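Local coordinates for protein RNase NGR3 (Nicotiana glutinosa, PDB 1VCZ) that probably cleaves single-stranded RNA as a secreted ribonuclease of the T2 family, and binds nucleotides such as AMP and GMP, at residues 66-71 / 107-112. Numbering follows the deposited sequence.
Sequences ESEISD and LGERAY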
# COMPACT_ATOMS: atom_id res chain seq x y z
N GLU A 66 -17.67 -10.92 5.33
CA GLU A 66 -17.93 -9.51 5.53
C GLU A 66 -18.60 -9.11 6.84
O GLU A 66 -18.42 -7.97 7.28
CB GLU A 66 -18.77 -8.99 4.38
CG GLU A 66 -18.16 -9.28 3.05
CD GLU A 66 -19.12 -9.03 1.92
OE1 GLU A 66 -19.63 -7.90 1.82
OE2 GLU A 66 -19.37 -9.98 1.14
N SER A 67 -19.36 -10.01 7.45
CA SER A 67 -20.01 -9.66 8.71
C SER A 67 -18.94 -9.38 9.77
O SER A 67 -19.13 -8.53 10.64
CB SER A 67 -20.94 -10.80 9.19
OG SER A 67 -20.22 -11.97 9.56
N GLU A 68 -17.82 -10.07 9.68
CA GLU A 68 -16.74 -9.88 10.63
C GLU A 68 -16.14 -8.48 10.58
O GLU A 68 -15.58 -7.99 11.57
CB GLU A 68 -15.67 -10.95 10.41
CG GLU A 68 -16.21 -12.36 10.61
CD GLU A 68 -15.12 -13.41 10.59
OE1 GLU A 68 -13.97 -13.06 10.91
OE2 GLU A 68 -15.42 -14.58 10.27
N ILE A 69 -16.25 -7.81 9.43
CA ILE A 69 -15.71 -6.45 9.31
C ILE A 69 -16.77 -5.46 8.83
O ILE A 69 -16.45 -4.43 8.24
CB ILE A 69 -14.51 -6.40 8.32
CG1 ILE A 69 -14.93 -6.84 6.92
CG2 ILE A 69 -13.37 -7.28 8.84
CD1 ILE A 69 -15.14 -8.33 6.75
N SER A 70 -18.04 -5.75 9.12
CA SER A 70 -19.14 -4.89 8.67
C SER A 70 -18.92 -3.41 8.93
O SER A 70 -19.08 -2.58 8.03
CB SER A 70 -20.46 -5.28 9.35
OG SER A 70 -20.58 -6.68 9.49
N ASP A 71 -18.61 -3.10 10.18
CA ASP A 71 -18.40 -1.72 10.63
C ASP A 71 -17.15 -1.06 10.09
O ASP A 71 -16.91 0.12 10.32
CB ASP A 71 -18.41 -1.67 12.15
CG ASP A 71 -17.29 -2.51 12.78
OD1 ASP A 71 -16.94 -3.56 12.21
OD2 ASP A 71 -16.78 -2.11 13.84
N LEU A 107 -3.20 -13.89 11.65
CA LEU A 107 -4.18 -12.96 12.20
C LEU A 107 -5.59 -13.38 11.78
O LEU A 107 -5.79 -13.94 10.70
CB LEU A 107 -3.92 -11.54 11.69
CG LEU A 107 -2.60 -10.84 12.03
CD1 LEU A 107 -2.57 -9.44 11.38
CD2 LEU A 107 -2.49 -10.70 13.55
N GLY A 108 -6.58 -13.09 12.64
CA GLY A 108 -7.95 -13.39 12.28
C GLY A 108 -8.36 -12.35 11.24
O GLY A 108 -7.67 -11.33 11.06
N GLU A 109 -9.48 -12.57 10.57
CA GLU A 109 -9.90 -11.62 9.53
C GLU A 109 -10.01 -10.19 10.00
O GLU A 109 -9.49 -9.30 9.35
CB GLU A 109 -11.23 -12.04 8.89
CG GLU A 109 -11.17 -13.41 8.21
CD GLU A 109 -12.44 -13.79 7.44
OE1 GLU A 109 -12.68 -15.02 7.28
OE2 GLU A 109 -13.18 -12.87 6.99
N ARG A 110 -10.68 -9.94 11.12
CA ARG A 110 -10.81 -8.56 11.54
C ARG A 110 -9.49 -7.89 11.94
O ARG A 110 -9.26 -6.72 11.60
CB ARG A 110 -11.80 -8.46 12.69
CG ARG A 110 -12.04 -7.05 13.17
CD ARG A 110 -13.20 -7.06 14.15
NE ARG A 110 -13.46 -5.71 14.62
CZ ARG A 110 -14.33 -4.88 14.08
NH1 ARG A 110 -15.06 -5.25 13.04
NH2 ARG A 110 -14.47 -3.69 14.59
N ALA A 111 -8.63 -8.63 12.63
CA ALA A 111 -7.35 -8.11 13.08
C ALA A 111 -6.50 -7.79 11.87
O ALA A 111 -5.77 -6.81 11.90
CB ALA A 111 -6.65 -9.14 13.96
N TYR A 112 -6.60 -8.59 10.82
CA TYR A 112 -5.81 -8.36 9.60
C TYR A 112 -6.18 -7.03 8.96
O TYR A 112 -5.33 -6.17 8.67
CB TYR A 112 -6.05 -9.50 8.61
CG TYR A 112 -5.30 -9.36 7.30
CD1 TYR A 112 -3.91 -9.57 7.24
CD2 TYR A 112 -5.96 -9.01 6.13
CE1 TYR A 112 -3.21 -9.42 6.03
CE2 TYR A 112 -5.28 -8.86 4.92
CZ TYR A 112 -3.89 -9.07 4.88
OH TYR A 112 -3.19 -8.92 3.69
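The guanidinium of Arg110 meets the carboxylate of Asp71 edge to edge, the two planes nearly coplanar, and the carbonyl oxygen of Glu68 also lies at its edge, near its plane. Ile69 CA approaches it obliquely. In this RNase T2 fold the contact ties the first turn of helix 109-123 to the loop that leads into helix 73-79, at the protein surface. The salt bridge is end-on and two-pronged: NH1 of Arg110 reaches Asp71 OD1 at 2.7 Å, nearly straight at 171°, while NH2 binds OD2 at 2.9 Å, both oxygens using their syn lone pairs. NH1 of Arg110 also donates to Glu68 O at 3.2 Å. The arginine chain runs extended from CG to NE, with CG anti to the backbone N (chi1 -178°). A methionine at Arg110 would probably leave the Asp71 carboxylate without its mate and free to turn, and Glu68 O without this donor. At the root of the arginine, CG2 of buried Ile69 packs on Arg110 CA at 3.9 Å. Farther along, the carboxylates of Glu68 and Glu109 stack with their planes 23° apart, like charges that probably repel; Glu109 OE2 is held instead by the backbone N of Asp65, and the Glu109 side chain also touches Trp98 of helix 91-102. The closest approach between these two glutamates is Glu68 OE1 to Glu109 CB, at 3.6 Å.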